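Local coordinates for HD domain protein (Enterococcus faecalis, PDB 4LRL) that probably hydrolyses deoxyribonucleoside triphosphates to deoxyribonucleosides and triphosphate, acting as an allosterically regulated, metal-binding HD-domain enzyme, at residues C[45-59]-C[88-100]. Numbering follows the deposited sequence.
With NI (nickel (II) ion), chain N; DGT (2'-deoxyguanosine-5'-triphosphate), chain O.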
loop_
_atom_site.group_PDB
_atom_site.type_symbol
_atom_site.label_atom_id
_atom_site.label_comp_id
_atom_site.label_asym_id
_atom_site.label_seq_id
_atom_site.Cartn_x
_atom_site.Cartn_y
_atom_site.Cartn_z
ATOM N N HIS C 45 -7.741 -6.051 -9.403
ATOM C CA HIS C 45 -7.654 -7.506 -9.229
ATOM C C HIS C 45 -6.409 -8.093 -9.880
ATOM O O HIS C 45 -6.297 -9.318 -10.023
ATOM C CB HIS C 45 -8.929 -8.187 -9.749
ATOM C CG HIS C 45 -10.179 -7.659 -9.121
ATOM N ND1 HIS C 45 -10.403 -7.711 -7.765
ATOM C CD2 HIS C 45 -11.259 -7.043 -9.656
ATOM C CE1 HIS C 45 -11.568 -7.152 -7.489
ATOM N NE2 HIS C 45 -12.111 -6.741 -8.620
ATOM N N ASN C 46 -5.477 -7.202 -10.244
ATOM C CA ASN C 46 -4.244 -7.531 -10.952
ATOM C C ASN C 46 -4.503 -8.080 -12.352
ATOM O O ASN C 46 -4.010 -7.509 -13.327
ATOM C CB ASN C 46 -3.319 -8.411 -10.103
ATOM C CG ASN C 46 -3.044 -7.803 -8.733
ATOM O OD1 ASN C 46 -2.513 -6.694 -8.624
ATOM N ND2 ASN C 46 -3.430 -8.516 -7.682
ATOM N N TYR C 47 -5.308 -9.139 -12.461
ATOM C CA TYR C 47 -5.679 -9.726 -13.747
ATOM C C TYR C 47 -7.151 -10.118 -13.804
ATOM O O TYR C 47 -7.717 -10.615 -12.816
ATOM C CB TYR C 47 -4.843 -10.970 -14.027
ATOM C CG TYR C 47 -3.376 -10.696 -14.245
ATOM C CD1 TYR C 47 -2.485 -10.675 -13.170
ATOM C CD2 TYR C 47 -2.875 -10.464 -15.523
ATOM C CE1 TYR C 47 -1.135 -10.430 -13.363
ATOM C CE2 TYR C 47 -1.522 -10.218 -15.726
ATOM C CZ TYR C 47 -0.661 -10.203 -14.642
ATOM O OH TYR C 47 0.676 -9.956 -14.835
ATOM N N ILE C 48 -7.759 -9.891 -14.967
ATOM C CA ILE C 48 -9.052 -10.474 -15.295
ATOM C C ILE C 48 -8.740 -11.694 -16.167
ATOM O O ILE C 48 -7.984 -11.584 -17.136
ATOM C CB ILE C 48 -9.968 -9.484 -16.071
ATOM C CG1 ILE C 48 -10.064 -8.101 -15.381
ATOM C CG2 ILE C 48 -11.358 -10.102 -16.355
ATOM C CD1 ILE C 48 -10.524 -8.090 -13.915
ATOM N N HIS C 49 -9.300 -12.851 -15.808
ATOM C CA HIS C 49 -9.017 -14.108 -16.515
ATOM C C HIS C 49 -10.220 -14.571 -17.327
ATOM O O HIS C 49 -11.309 -14.766 -16.770
ATOM C CB HIS C 49 -8.618 -15.217 -15.533
ATOM C CG HIS C 49 -7.403 -14.902 -14.712
ATOM N ND1 HIS C 49 -7.442 -14.074 -13.612
ATOM C CD2 HIS C 49 -6.121 -15.320 -14.822
ATOM C CE1 HIS C 49 -6.235 -13.989 -13.082
ATOM N NE2 HIS C 49 -5.414 -14.731 -13.802
ATOM N N VAL C 50 -10.014 -14.767 -18.629
ATOM C CA VAL C 50 -11.079 -15.201 -19.536
ATOM C C VAL C 50 -10.711 -16.512 -20.236
ATOM O O VAL C 50 -9.697 -16.575 -20.947
ATOM C CB VAL C 50 -11.404 -14.108 -20.585
ATOM C CG1 VAL C 50 -12.442 -14.604 -21.609
ATOM C CG2 VAL C 50 -11.885 -12.829 -19.901
ATOM N N GLN C 51 -11.535 -17.547 -20.014
ATOM C CA GLN C 51 -11.366 -18.876 -20.636
ATOM C C GLN C 51 -12.451 -19.230 -21.649
ATOM O O GLN C 51 -12.207 -20.021 -22.555
ATOM C CB GLN C 51 -11.349 -19.995 -19.590
ATOM C CG GLN C 51 -10.125 -20.047 -18.712
ATOM C CD GLN C 51 -10.390 -19.443 -17.355
ATOM O OE1 GLN C 51 -10.857 -20.125 -16.438
ATOM N NE2 GLN C 51 -10.106 -18.156 -17.218
ATOM N N HIS C 52 -13.652 -18.684 -21.474
ATOM C CA HIS C 52 -14.782 -19.026 -22.337
ATOM C C HIS C 52 -14.866 -18.107 -23.547
ATOM O O HIS C 52 -14.733 -16.887 -23.419
ATOM C CB HIS C 52 -16.099 -18.953 -21.562
ATOM C CG HIS C 52 -16.192 -19.923 -20.427
ATOM N ND1 HIS C 52 -15.730 -19.636 -19.157
ATOM C CD2 HIS C 52 -16.702 -21.178 -20.368
ATOM C CE1 HIS C 52 -15.950 -20.672 -18.367
ATOM N NE2 HIS C 52 -16.536 -21.622 -19.077
ATOM N N GLN C 53 -15.105 -18.702 -24.714
ATOM C CA GLN C 53 -15.372 -17.959 -25.944
ATOM C C GLN C 53 -16.585 -17.029 -25.791
ATOM O O GLN C 53 -16.581 -15.908 -26.292
ATOM C CB GLN C 53 -15.583 -18.936 -27.112
ATOM C CG GLN C 53 -15.643 -18.291 -28.491
ATOM C CD GLN C 53 -14.330 -17.621 -28.888
ATOM O OE1 GLN C 53 -13.322 -18.288 -29.126
ATOM N NE2 GLN C 53 -14.345 -16.293 -28.973
ATOM N N VAL C 54 -17.615 -17.496 -25.094
ATOM C CA VAL C 54 -18.819 -16.705 -24.864
ATOM C C VAL C 54 -18.489 -15.397 -24.127
ATOM O O VAL C 54 -18.984 -14.328 -24.496
ATOM C CB VAL C 54 -19.885 -17.515 -24.080
ATOM C CG1 VAL C 54 -21.032 -16.625 -23.616
ATOM C CG2 VAL C 54 -20.412 -18.658 -24.930
ATOM N N ILE C 55 -17.644 -15.497 -23.098
ATOM C CA ILE C 55 -17.248 -14.350 -22.291
ATOM C C ILE C 55 -16.407 -13.371 -23.116
ATOM O O ILE C 55 -16.658 -12.166 -23.083
ATOM C CB ILE C 55 -16.498 -14.788 -21.001
ATOM C CG1 ILE C 55 -17.378 -15.713 -20.142
ATOM C CG2 ILE C 55 -15.991 -13.569 -20.210
ATOM C CD1 ILE C 55 -18.714 -15.117 -19.682
ATOM N N LEU C 56 -15.433 -13.891 -23.866
ATOM C CA LEU C 56 -14.607 -13.042 -24.715
ATOM C C LEU C 56 -15.464 -12.280 -25.726
ATOM O O LEU C 56 -15.276 -11.072 -25.926
ATOM C CB LEU C 56 -13.522 -13.848 -25.430
ATOM C CG LEU C 56 -12.596 -13.011 -26.329
ATOM C CD1 LEU C 56 -11.811 -11.987 -25.522
ATOM C CD2 LEU C 56 -11.666 -13.879 -27.138
ATOM N N ASP C 57 -16.408 -12.993 -26.341
ATOM C CA ASP C 57 -17.332 -12.389 -27.303
ATOM C C ASP C 57 -18.217 -11.321 -26.659
ATOM O O ASP C 57 -18.480 -10.279 -27.264
ATOM C CB ASP C 57 -18.208 -13.454 -27.969
ATOM C CG ASP C 57 -17.442 -14.329 -28.941
ATOM O OD1 ASP C 57 -16.320 -13.958 -29.350
ATOM O OD2 ASP C 57 -17.976 -15.393 -29.305
ATOM N N LEU C 58 -18.678 -11.580 -25.439
ATOM C CA LEU C 58 -19.510 -10.604 -24.738
ATOM C C LEU C 58 -18.723 -9.334 -24.440
ATOM O O LEU C 58 -19.230 -8.230 -24.655
ATOM C CB LEU C 58 -20.124 -11.192 -23.466
ATOM C CG LEU C 58 -21.318 -12.142 -23.651
ATOM C CD1 LEU C 58 -21.702 -12.768 -22.313
ATOM C CD2 LEU C 58 -22.532 -11.457 -24.288
ATOM N N ILE C 59 -17.482 -9.497 -23.972
ATOM C CA ILE C 59 -16.588 -8.371 -23.699
ATOM C C ILE C 59 -16.369 -7.546 -24.956
ATOM O O ILE C 59 -16.391 -6.325 -24.916
ATOM C CB ILE C 59 -15.220 -8.858 -23.138
ATOM C CG1 ILE C 59 -15.414 -9.431 -21.728
ATOM C CG2 ILE C 59 -14.172 -7.723 -23.168
ATOM C CD1 ILE C 59 -14.216 -10.153 -21.161
ATOM N N PHE C 88 -17.022 -0.014 -17.740
ATOM C CA PHE C 88 -16.438 -1.178 -18.395
ATOM C C PHE C 88 -15.479 -1.913 -17.458
ATOM O O PHE C 88 -15.581 -3.134 -17.285
ATOM C CB PHE C 88 -15.731 -0.763 -19.682
ATOM C CG PHE C 88 -15.051 -1.901 -20.416
ATOM C CD1 PHE C 88 -15.757 -2.677 -21.335
ATOM C CD2 PHE C 88 -13.690 -2.162 -20.223
ATOM C CE1 PHE C 88 -15.139 -3.711 -22.025
ATOM C CE2 PHE C 88 -13.062 -3.198 -20.916
ATOM C CZ PHE C 88 -13.791 -3.972 -21.818
ATOM N N SER C 89 -14.559 -1.178 -16.840
ATOM C CA SER C 89 -13.581 -1.827 -15.957
ATOM C C SER C 89 -14.272 -2.411 -14.730
ATOM O O SER C 89 -13.888 -3.468 -14.252
ATOM C CB SER C 89 -12.444 -0.881 -15.572
ATOM O OG SER C 89 -12.900 0.080 -14.669
ATOM N N HIS C 90 -15.317 -1.745 -14.253
ATOM C CA HIS C 90 -16.122 -2.287 -13.159
ATOM C C HIS C 90 -16.820 -3.590 -13.556
ATOM O O HIS C 90 -16.873 -4.535 -12.765
ATOM C CB HIS C 90 -17.144 -1.263 -12.641
ATOM C CG HIS C 90 -18.208 -1.866 -11.766
ATOM N ND1 HIS C 90 -17.939 -2.405 -10.522
ATOM C CD2 HIS C 90 -19.542 -2.013 -11.956
ATOM C CE1 HIS C 90 -19.058 -2.864 -9.989
ATOM N NE2 HIS C 90 -20.045 -2.641 -10.840
ATOM N N SER C 91 -17.339 -3.639 -14.781
ATOM C CA SER C 91 -18.024 -4.823 -15.288
ATOM C C SER C 91 -17.075 -6.022 -15.357
ATOM O O SER C 91 -17.440 -7.121 -14.929
ATOM C CB SER C 91 -18.664 -4.548 -16.649
ATOM O OG SER C 91 -19.745 -3.641 -16.510
ATOM N N LEU C 92 -15.858 -5.807 -15.860
ATOM C CA LEU C 92 -14.868 -6.883 -15.893
ATOM C C LEU C 92 -14.477 -7.302 -14.485
ATOM O O LEU C 92 -14.211 -8.472 -14.247
ATOM C CB LEU C 92 -13.613 -6.496 -16.693
ATOM C CG LEU C 92 -13.678 -6.116 -18.180
ATOM C CD1 LEU C 92 -12.344 -6.403 -18.835
ATOM C CD2 LEU C 92 -14.758 -6.816 -18.968
ATOM N N GLY C 93 -14.457 -6.343 -13.558
ATOM C CA GLY C 93 -14.125 -6.616 -12.162
ATOM C C GLY C 93 -15.142 -7.550 -11.526
ATOM O O GLY C 93 -14.781 -8.533 -10.861
ATOM N N VAL C 94 -16.417 -7.238 -11.728
ATOM C CA VAL C 94 -17.510 -8.026 -11.160
ATOM C C VAL C 94 -17.459 -9.427 -11.736
ATOM O O VAL C 94 -17.577 -10.395 -11.005
ATOM C CB VAL C 94 -18.881 -7.351 -11.406
ATOM C CG1 VAL C 94 -20.048 -8.206 -10.850
ATOM C CG2 VAL C 94 -18.881 -5.987 -10.776
ATOM N N TYR C 95 -17.219 -9.526 -13.045
ATOM C CA TYR C 95 -17.029 -10.822 -13.697
ATOM C C TYR C 95 -15.880 -11.594 -13.046
ATOM O O TYR C 95 -16.010 -12.779 -12.746
ATOM C CB TYR C 95 -16.776 -10.664 -15.205
ATOM C CG TYR C 95 -15.983 -11.832 -15.773
ATOM C CD1 TYR C 95 -16.616 -13.031 -16.099
ATOM C CD2 TYR C 95 -14.592 -11.756 -15.929
ATOM C CE1 TYR C 95 -15.893 -14.118 -16.591
ATOM C CE2 TYR C 95 -13.857 -12.848 -16.416
ATOM C CZ TYR C 95 -14.523 -14.020 -16.749
ATOM O OH TYR C 95 -13.832 -15.099 -17.237
ATOM N N GLU C 96 -14.756 -10.916 -12.828
ATOM C CA GLU C 96 -13.584 -11.560 -12.244
ATOM C C GLU C 96 -13.806 -12.108 -10.828
ATOM O O GLU C 96 -13.421 -13.243 -10.538
ATOM C CB GLU C 96 -12.360 -10.632 -12.272
ATOM C CG GLU C 96 -11.099 -11.252 -11.642
ATOM C CD GLU C 96 -10.586 -12.509 -12.359
ATOM O OE1 GLU C 96 -9.681 -13.167 -11.798
ATOM O OE2 GLU C 96 -11.050 -12.838 -13.479
ATOM N N ILE C 97 -14.407 -11.298 -9.960
ATOM C CA ILE C 97 -14.698 -11.717 -8.587
ATOM C C ILE C 97 -15.619 -12.944 -8.602
ATOM O O ILE C 97 -15.394 -13.898 -7.865
ATOM C CB ILE C 97 -15.329 -10.569 -7.759
ATOM C CG1 ILE C 97 -14.327 -9.398 -7.606
ATOM C CG2 ILE C 97 -15.848 -11.088 -6.409
ATOM C CD1 ILE C 97 -14.823 -8.242 -6.719
ATOM N N THR C 98 -16.626 -12.910 -9.473
ATOM C CA THR C 98 -17.604 -13.984 -9.640
ATOM C C THR C 98 -16.913 -15.264 -10.115
ATOM O O THR C 98 -17.234 -16.363 -9.648
ATOM C CB THR C 98 -18.702 -13.569 -10.650
ATOM O OG1 THR C 98 -19.395 -12.422 -10.152
ATOM C CG2 THR C 98 -19.708 -14.668 -10.855
ATOM N N ARG C 99 -15.954 -15.112 -11.030
ATOM C CA ARG C 99 -15.190 -16.255 -11.518
ATOM C C ARG C 99 -14.378 -16.870 -10.380
ATOM O O ARG C 99 -14.313 -18.090 -10.240
ATOM C CB ARG C 99 -14.291 -15.859 -12.688
ATOM C CG ARG C 99 -13.544 -17.022 -13.316
ATOM C CD ARG C 99 -12.353 -16.544 -14.133
ATOM N NE ARG C 99 -11.283 -15.956 -13.329
ATOM C CZ ARG C 99 -10.412 -16.634 -12.573
ATOM N NH1 ARG C 99 -10.460 -17.964 -12.487
ATOM N NH2 ARG C 99 -9.472 -15.970 -11.892
ATOM N N ARG C 100 -13.783 -16.026 -9.544
ATOM C CA ARG C 100 -12.991 -16.535 -8.421
ATOM C C ARG C 100 -13.867 -17.301 -7.438
ATOM O O ARG C 100 -13.453 -18.349 -6.935
ATOM C CB ARG C 100 -12.209 -15.412 -7.741
ATOM C CG ARG C 100 -11.091 -14.886 -8.628
ATOM C CD ARG C 100 -10.384 -13.681 -8.063
ATOM N NE ARG C 100 -9.539 -13.074 -9.095
ATOM C CZ ARG C 100 -8.648 -12.098 -8.899
ATOM N NH1 ARG C 100 -7.948 -11.636 -9.927
ATOM N NH2 ARG C 100 -8.450 -11.588 -7.686
HETATM NI NI NI N . -22.208 -2.807 -10.716
HETATM P PG DGT O . -6.279 -12.071 -30.349
HETATM O O1G DGT O . -6.835 -12.290 -31.742
HETATM O O2G DGT O . -7.316 -12.051 -29.250
HETATM O O3G DGT O . -5.062 -12.929 -30.058
HETATM O O3B DGT O . -5.748 -10.548 -30.397
HETATM P PB DGT O . -4.618 -10.017 -29.378
HETATM O O1B DGT O . -4.581 -10.907 -28.163
HETATM O O2B DGT O . -3.349 -9.784 -30.169
HETATM O O3A DGT O . -5.183 -8.552 -28.987
HETATM P PA DGT O . -6.583 -8.278 -28.240
HETATM O O1A DGT O . -7.261 -9.554 -27.848
HETATM O O2A DGT O . -7.359 -7.268 -29.046
HETATM O "O5'" DGT O . -6.079 -7.556 -26.892
HETATM C "C5'" DGT O . -4.941 -8.050 -26.181
HETATM C "C4'" DGT O . -4.745 -7.276 -24.884
HETATM O "O4'" DGT O . -5.744 -6.265 -24.748
HETATM C "C3'" DGT O . -4.884 -8.193 -23.678
HETATM O "O3'" DGT O . -3.760 -7.995 -22.804
HETATM C "C2'" DGT O . -6.176 -7.781 -22.991
HETATM C "C1'" DGT O . -6.327 -6.337 -23.445
HETATM N N9 DGT O . -7.723 -5.831 -23.488
HETATM C C8 DGT O . -8.188 -4.813 -22.746
HETATM N N7 DGT O . -9.491 -4.557 -23.008
HETATM C C5 DGT O . -9.875 -5.430 -23.946
HETATM C C6 DGT O . -11.129 -5.706 -24.672
HETATM O O6 DGT O . -12.147 -5.017 -24.444
HETATM N N1 DGT O . -11.123 -6.702 -25.570
HETATM C C2 DGT O . -10.025 -7.447 -25.828
HETATM N N2 DGT O . -10.098 -8.435 -26.747
HETATM N N3 DGT O . -8.837 -7.244 -25.197
HETATM C C4 DGT O . -8.710 -6.268 -24.261
HETATM O O HOH W 1 -14.137 -17.239 -18.957
HETATM O O HOH W 2 -21.988 -0.472 -10.132
HETATM O O HOH W 3 -24.092 -2.039 -10.048
#
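The ring of Tyr-95 takes the CG2 methyl of Ile-55 over one face, a CH-pi contact 4.1 Å from the ring centroid, while CG2 of Ile-48 and the carbonyl of His-49 lie at its edge. Its hydroxyl donates to that carbonyl, OH to O 2.6 Å, in the carbonyl plane on a lone pair, and accepts from a water that also receives the N-H of Gln-51. CB of His-49 rests on one face of the Arg-99 guanidinium, whose edge is turned to the Glu-96 carboxylate; the edge of the Arg-100 guanidinium meets Glu-96 OE1 and the carbonyl of His-45, with NH1 2.8 Å from that O.

Glu-96, bent at chi2 (62°), brings its carboxylate down onto strand 46-52. OE2 accepts the His-49 backbone N at 2.9 Å, almost straight (176°), and Arg-99 NE from the opposite face of the carboxylate; OE1 takes His-49 ND1 at 3.0 Å. Both arginines form side-on salt bridges, Arg-99 with NE on OE2 and NH2 on OE1, Arg-100 with NE and NH1 on OE1. Farther along, Ile-59 CG1 packs on Leu-92 CD2, and Ile-59 CG2 and Phe-88 CZ converge on O6 of the dGTP base, CZ at 3.3 Å.

On the helix side turned to the metal, His-90 binds nickel with His-134, Asp-135 and Asp-207, the HD-domain set; Asp-210 hydrogen-bonds His-90 ND1 through OD1 and His-45 NE2 through OD2. Six hydrogen bonds on one buried carboxylate, four from two arginines, should keep Glu-96 ionised and its rotation fixed, so the helix carrying a metal ligand is tied through this charge network to the strand that runs into helix 53-60, which supplies Ile-59 to this dGTP pocket.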